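Local coordinates for hypothetical protein SA2161 (Staphylococcus aureus, PDB 1Y7R) that is of unknown function but, as a member of the GNAT family, is probably an acetyltransferase, at residues V4-P9 / A38-T43; K33-A38 / M53-G58. The protein carries 4 engineered substitutions. All coordinates share one frame; numbering follows the deposited sequence.

Interaction 1: residues V4-P9 / A38-T43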
loop_
_atom_site.group_PDB
_atom_site.type_symbol
_atom_site.label_atom_id
_atom_site.label_comp_id
_atom_site.label_asym_id
_atom_site.label_seq_id
_atom_site.Cartn_x
_atom_site.Cartn_y
_atom_site.Cartn_z
ATOM N N VAL A 4 5.004 -1.095 24.773
ATOM C CA VAL A 4 4.916 -1.368 23.336
ATOM C C VAL A 4 4.313 -2.741 23.150
ATOM O O VAL A 4 4.782 -3.732 23.725
ATOM C CB VAL A 4 6.297 -1.414 22.673
ATOM C CG1 VAL A 4 6.153 -1.658 21.171
ATOM C CG2 VAL A 4 7.036 -0.096 22.909
ATOM N N THR A 5 3.353 -2.821 22.240
ATOM C CA THR A 5 2.610 -4.024 22.032
ATOM C C THR A 5 2.453 -4.239 20.519
ATOM O O THR A 5 2.371 -3.263 19.789
ATOM C CB THR A 5 1.266 -3.776 22.736
ATOM O OG1 THR A 5 1.338 -4.124 24.121
ATOM C CG2 THR A 5 0.178 -4.375 22.073
ATOM N N TYR A 6 2.456 -5.490 20.053
ATOM C CA TYR A 6 2.055 -5.779 18.644
ATOM C C TYR A 6 0.632 -6.365 18.540
ATOM O O TYR A 6 0.310 -7.064 17.547
ATOM C CB TYR A 6 3.055 -6.725 17.947
ATOM C CG TYR A 6 4.499 -6.233 17.903
ATOM C CD1 TYR A 6 4.823 -4.871 18.033
ATOM C CD2 TYR A 6 5.547 -7.148 17.753
ATOM C CE1 TYR A 6 6.156 -4.433 17.990
ATOM C CE2 TYR A 6 6.895 -6.711 17.703
ATOM C CZ TYR A 6 7.178 -5.365 17.810
ATOM O OH TYR A 6 8.493 -4.969 17.775
ATOM N N ASP A 7 -0.205 -6.095 19.556
ATOM C CA ASP A 7 -1.575 -6.668 19.630
ATOM C C ASP A 7 -2.496 -5.956 18.654
ATOM O O ASP A 7 -2.251 -4.817 18.307
ATOM C CB ASP A 7 -2.244 -6.460 21.005
ATOM C CG ASP A 7 -1.484 -7.033 22.183
ATOM O OD1 ASP A 7 -1.924 -6.683 23.319
ATOM O OD2 ASP A 7 -0.504 -7.792 22.031
ATOM N N ILE A 8 -3.575 -6.630 18.260
ATOM C CA ILE A 8 -4.675 -6.006 17.509
ATOM C C ILE A 8 -5.334 -4.938 18.412
ATOM O O ILE A 8 -5.648 -5.223 19.579
ATOM C CB ILE A 8 -5.715 -7.091 17.079
ATOM C CG1 ILE A 8 -6.720 -6.531 16.046
ATOM C CG2 ILE A 8 -6.438 -7.703 18.328
ATOM C CD1 ILE A 8 -7.507 -7.622 15.310
ATOM N N PRO A 9 -5.487 -3.688 17.903
ATOM C CA PRO A 9 -6.161 -2.628 18.667
ATOM C C PRO A 9 -7.678 -2.891 18.729
ATOM O O PRO A 9 -8.201 -3.618 17.895
ATOM C CB PRO A 9 -5.890 -1.362 17.830
ATOM C CG PRO A 9 -4.952 -1.748 16.769
ATOM C CD PRO A 9 -5.038 -3.219 16.578
ATOM N N ALA A 38 -3.847 -6.437 8.921
ATOM C CA ALA A 38 -2.530 -5.838 8.634
ATOM C C ALA A 38 -1.485 -6.930 8.819
ATOM O O ALA A 38 -1.660 -7.823 9.673
ATOM C CB ALA A 38 -2.273 -4.703 9.589
ATOM N N LEU A 39 -0.379 -6.855 8.077
ATOM C CA LEU A 39 0.725 -7.794 8.319
ATOM C C LEU A 39 1.353 -7.580 9.705
ATOM O O LEU A 39 1.813 -8.543 10.350
ATOM C CB LEU A 39 1.798 -7.630 7.267
ATOM C CG LEU A 39 1.400 -8.102 5.878
ATOM C CD1 LEU A 39 2.517 -7.730 4.887
ATOM C CD2 LEU A 39 1.084 -9.605 5.869
ATOM N N PHE A 40 1.378 -6.322 10.147
ATOM C CA PHE A 40 2.038 -5.971 11.392
ATOM C C PHE A 40 1.401 -4.711 11.950
ATOM O O PHE A 40 1.083 -3.781 11.196
ATOM C CB PHE A 40 3.527 -5.724 11.102
ATOM C CG PHE A 40 4.317 -5.210 12.272
ATOM C CD1 PHE A 40 4.816 -6.099 13.232
ATOM C CD2 PHE A 40 4.595 -3.833 12.388
ATOM C CE1 PHE A 40 5.589 -5.628 14.322
ATOM C CE2 PHE A 40 5.363 -3.361 13.484
ATOM C CZ PHE A 40 5.863 -4.279 14.444
ATOM N N THR A 41 1.219 -4.682 13.273
ATOM C CA THR A 41 0.651 -3.517 13.959
ATOM C C THR A 41 1.440 -3.277 15.220
ATOM O O THR A 41 1.662 -4.218 15.985
ATOM C CB THR A 41 -0.841 -3.742 14.355
ATOM O OG1 THR A 41 -1.616 -4.076 13.189
ATOM C CG2 THR A 41 -1.439 -2.476 14.958
ATOM N N VAL A 42 1.858 -2.036 15.448
ATOM C CA VAL A 42 2.500 -1.662 16.728
ATOM C C VAL A 42 1.632 -0.625 17.409
ATOM O O VAL A 42 1.105 0.278 16.763
ATOM C CB VAL A 42 3.917 -0.924 16.526
ATOM C CG1 VAL A 42 3.912 0.214 15.500
ATOM C CG2 VAL A 42 4.542 -0.479 17.895
ATOM N N THR A 43 1.468 -0.774 18.716
ATOM C CA THR A 43 0.685 0.146 19.536
ATOM C C THR A 43 1.487 0.526 20.777
ATOM O O THR A 43 2.255 -0.290 21.317
ATOM C CB THR A 43 -0.694 -0.441 19.951
ATOM O OG1 THR A 43 -0.542 -1.824 20.308
ATOM C CG2 THR A 43 -1.721 -0.308 18.761
HETATM O O HOH W 1 0.281 -6.908 14.709
HETATM O O HOH W 2 -3.003 -2.806 20.956
#

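Interaction 2: residues K33-A38 / M53-G58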
loop_
_atom_site.group_PDB
_atom_site.type_symbol
_atom_site.label_atom_id
_atom_site.label_comp_id
_atom_site.label_asym_id
_atom_site.label_seq_id
_atom_site.Cartn_x
_atom_site.Cartn_y
_atom_site.Cartn_z
ATOM N N LYS A 33 -13.668 -4.512 9.846
ATOM C CA LYS A 33 -13.234 -5.308 8.723
ATOM C C LYS A 33 -11.715 -5.276 8.509
ATOM O O LYS A 33 -11.161 -6.268 8.042
ATOM C CB LYS A 33 -13.913 -4.811 7.463
ATOM C CG LYS A 33 -15.430 -4.786 7.521
ATOM C CD LYS A 33 -16.000 -4.219 6.247
ATOM C CE LYS A 33 -15.374 -4.886 5.041
ATOM N NZ LYS A 33 -15.339 -6.372 5.205
ATOM N N GLY A 34 -11.060 -4.164 8.850
ATOM C CA GLY A 34 -9.646 -3.927 8.477
ATOM C C GLY A 34 -8.627 -4.321 9.533
ATOM O O GLY A 34 -7.533 -4.814 9.218
ATOM N N LEU A 35 -8.969 -4.130 10.803
ATOM C CA LEU A 35 -7.950 -4.258 11.864
ATOM C C LEU A 35 -7.230 -5.618 11.955
ATOM O O LEU A 35 -6.035 -5.633 12.243
ATOM C CB LEU A 35 -8.524 -3.874 13.233
ATOM C CG LEU A 35 -8.652 -2.367 13.485
ATOM C CD1 LEU A 35 -9.510 -2.128 14.708
ATOM C CD2 LEU A 35 -7.273 -1.732 13.643
ATOM N N PRO A 36 -7.952 -6.745 11.779
ATOM C CA PRO A 36 -7.264 -8.040 11.869
ATOM C C PRO A 36 -6.276 -8.377 10.761
ATOM O O PRO A 36 -5.521 -9.358 10.885
ATOM C CB PRO A 36 -8.430 -9.051 11.810
ATOM C CG PRO A 36 -9.625 -8.300 12.228
ATOM C CD PRO A 36 -9.411 -6.945 11.607
ATOM N N ASN A 37 -6.271 -7.570 9.699
ATOM C CA ASN A 37 -5.692 -7.957 8.425
ATOM C C ASN A 37 -4.448 -7.188 8.008
ATOM O O ASN A 37 -4.005 -7.302 6.865
ATOM C CB ASN A 37 -6.764 -7.859 7.322
ATOM C CG ASN A 37 -7.956 -8.770 7.584
ATOM O OD1 ASN A 37 -9.127 -8.340 7.538
ATOM N ND2 ASN A 37 -7.670 -10.013 7.903
ATOM N N ALA A 38 -3.847 -6.437 8.921
ATOM C CA ALA A 38 -2.530 -5.838 8.634
ATOM C C ALA A 38 -1.485 -6.930 8.819
ATOM O O ALA A 38 -1.660 -7.823 9.673
ATOM C CB ALA A 38 -2.273 -4.703 9.589
HETATM N N MSE A 53 0.134 4.420 17.218
HETATM C CA MSE A 53 0.076 3.171 16.460
HETATM C C MSE A 53 0.709 3.361 15.089
HETATM O O MSE A 53 0.882 4.470 14.598
HETATM C CB MSE A 53 -1.365 2.698 16.274
HETATM C CG MSE A 53 -2.074 3.436 15.198
HETATM SE SE MSE A 53 -3.886 2.742 15.102
HETATM C CE MSE A 53 -3.555 0.978 15.242
ATOM N N GLY A 54 1.046 2.249 14.481
ATOM C CA GLY A 54 1.401 2.203 13.049
ATOM C C GLY A 54 1.073 0.818 12.512
ATOM O O GLY A 54 1.040 -0.170 13.269
ATOM N N ARG A 55 0.800 0.730 11.208
ATOM C CA ARG A 55 0.395 -0.552 10.619
ATOM C C ARG A 55 1.138 -0.749 9.299
ATOM O O ARG A 55 1.612 0.224 8.696
ATOM C CB ARG A 55 -1.140 -0.600 10.401
ATOM C CG ARG A 55 -1.934 -0.344 11.690
ATOM C CD ARG A 55 -3.414 -0.165 11.476
ATOM N NE ARG A 55 -4.075 -1.410 11.046
ATOM C CZ ARG A 55 -4.871 -1.548 9.984
ATOM N NH1 ARG A 55 -5.168 -0.520 9.186
ATOM N NH2 ARG A 55 -5.406 -2.750 9.760
ATOM N N VAL A 56 1.271 -2.005 8.894
ATOM C CA VAL A 56 1.883 -2.380 7.609
ATOM C C VAL A 56 0.947 -3.350 6.856
ATOM O O VAL A 56 0.447 -4.345 7.422
ATOM C CB VAL A 56 3.255 -3.036 7.817
ATOM C CG1 VAL A 56 3.868 -3.512 6.468
ATOM C CG2 VAL A 56 4.204 -2.097 8.556
ATOM N N ILE A 57 0.728 -3.050 5.574
ATOM C CA ILE A 57 0.082 -3.946 4.629
ATOM C C ILE A 57 1.136 -4.346 3.581
ATOM O O ILE A 57 2.173 -3.681 3.439
ATOM C CB ILE A 57 -1.175 -3.320 3.965
ATOM C CG1 ILE A 57 -0.848 -1.973 3.279
ATOM C CG2 ILE A 57 -2.313 -3.159 5.007
ATOM C CD1 ILE A 57 -1.882 -1.533 2.238
ATOM N N GLY A 58 0.876 -5.410 2.845
ATOM C CA GLY A 58 1.877 -5.808 1.846
ATOM C C GLY A 58 1.656 -7.222 1.350
ATOM O O GLY A 58 0.645 -7.855 1.691
HETATM O O HOH W 3 -4.158 -3.605 12.687
#

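Interaction 1: residues V4-P9 / A38-T43
Tyr6 lays its ring across the edge of Phe40, an edge-to-face aromatic pair with centroids 4.7 Å apart and planes at 62°. Followed outward, Tyr6 CB lies near the carbonyl oxygen of Thr41. CG and CD2 come next to Phe40 CE1, which sits over the centre of the tyrosine ring, and Tyr6 CE1 approaches Phe40 CZ to 3.6 Å. The hydroxyl at the tip is hydrogen-bonded to His87 ND1 of helix 80-95. Phe40 reaches this ring because its CG stands anti to the backbone N (chi1 174°). A tyrosine suits the place, offering an apolar face to Phe40 and a polar tip to the histidine.

Strand 3-5 runs antiparallel to strand 40-46, at one edge of the chain's GNAT-type sheet. Thr5 and Thr43 form a hydrogen-bonded pair: Thr5 N donates to Thr43 O at 2.9 Å, and Thr43 N to Thr5 O at the same length. Where the pairing stops, a water takes over, donating to Tyr6 O and weakly accepting from Thr41 N.

On the same face as Phe40, Val4 CG1 meets Val42 CG2 at 3.8 Å, branched apolar groups apt for a strand. On the other face, with Thr41 and Thr43, Pro9 is buried without a backbone N-H to satisfy, and its CG lies 4.0 Å from Thr41 CG2, tip to tip.

Interaction 2: residues K33-A38 / M53-G58
Gly34, near the end of helix 28-34, brings its carbonyl oxygen to 3.0 Å from Arg55 NH2, at the edge of the guanidinium; the same oxygen accepts the backbone N-H of Asn37. Leu35 follows with two contributions. Its CD2 lies over one face of the guanidinium, 4.1 Å from Arg55 NE, the two side chains crossing at about a right angle. Its carbonyl oxygen receives a bond from a water, 2.8 Å away, that in turn accepts from Arg55 NE at 2.7 Å, in the plane of the guanidinium. The arginine chain bends at chi3 (68°), which turns its planar end to meet this water. Ala38, pointing at the strand, sets its CB 3.5 Å from Val56 O and 3.7 Å from Arg55 NH2; its short methyl fits between strand backbone and guanidinium.

Buried as it is, the charge of Arg55 is probably balanced by salt bridges from NH1 to Asp68 and from NH2 to Asp59 of the second subunit. Leu35 also packs on Cys11 and Tyr14 of helix 11-20, while Arg55 lies on strand 49-58, between its sheet neighbours 40-46 and 63-71.

The centres of interactions 1 and 2 lie about 8 Å apart, and Ala38 belongs to both. Along the chain their segments alternate: 4-9, 33-38, 38-43, then 53-58. Strand 40-46 lies between strands 3-5 and 49-58 in one sheet, so interaction 1 adds the outer strand while interaction 2 brings the end of helix 28-34 against the next strand inward. At the passage from loop to strand, Leu39 and Phe40 both face Val56 in a classic beta bulge, and Pro9 packs on the selenomethionine at Met53. The N-terminal strand, the helix end and the sheet, with a subunit interface at Arg55, thus form one continuous packing region.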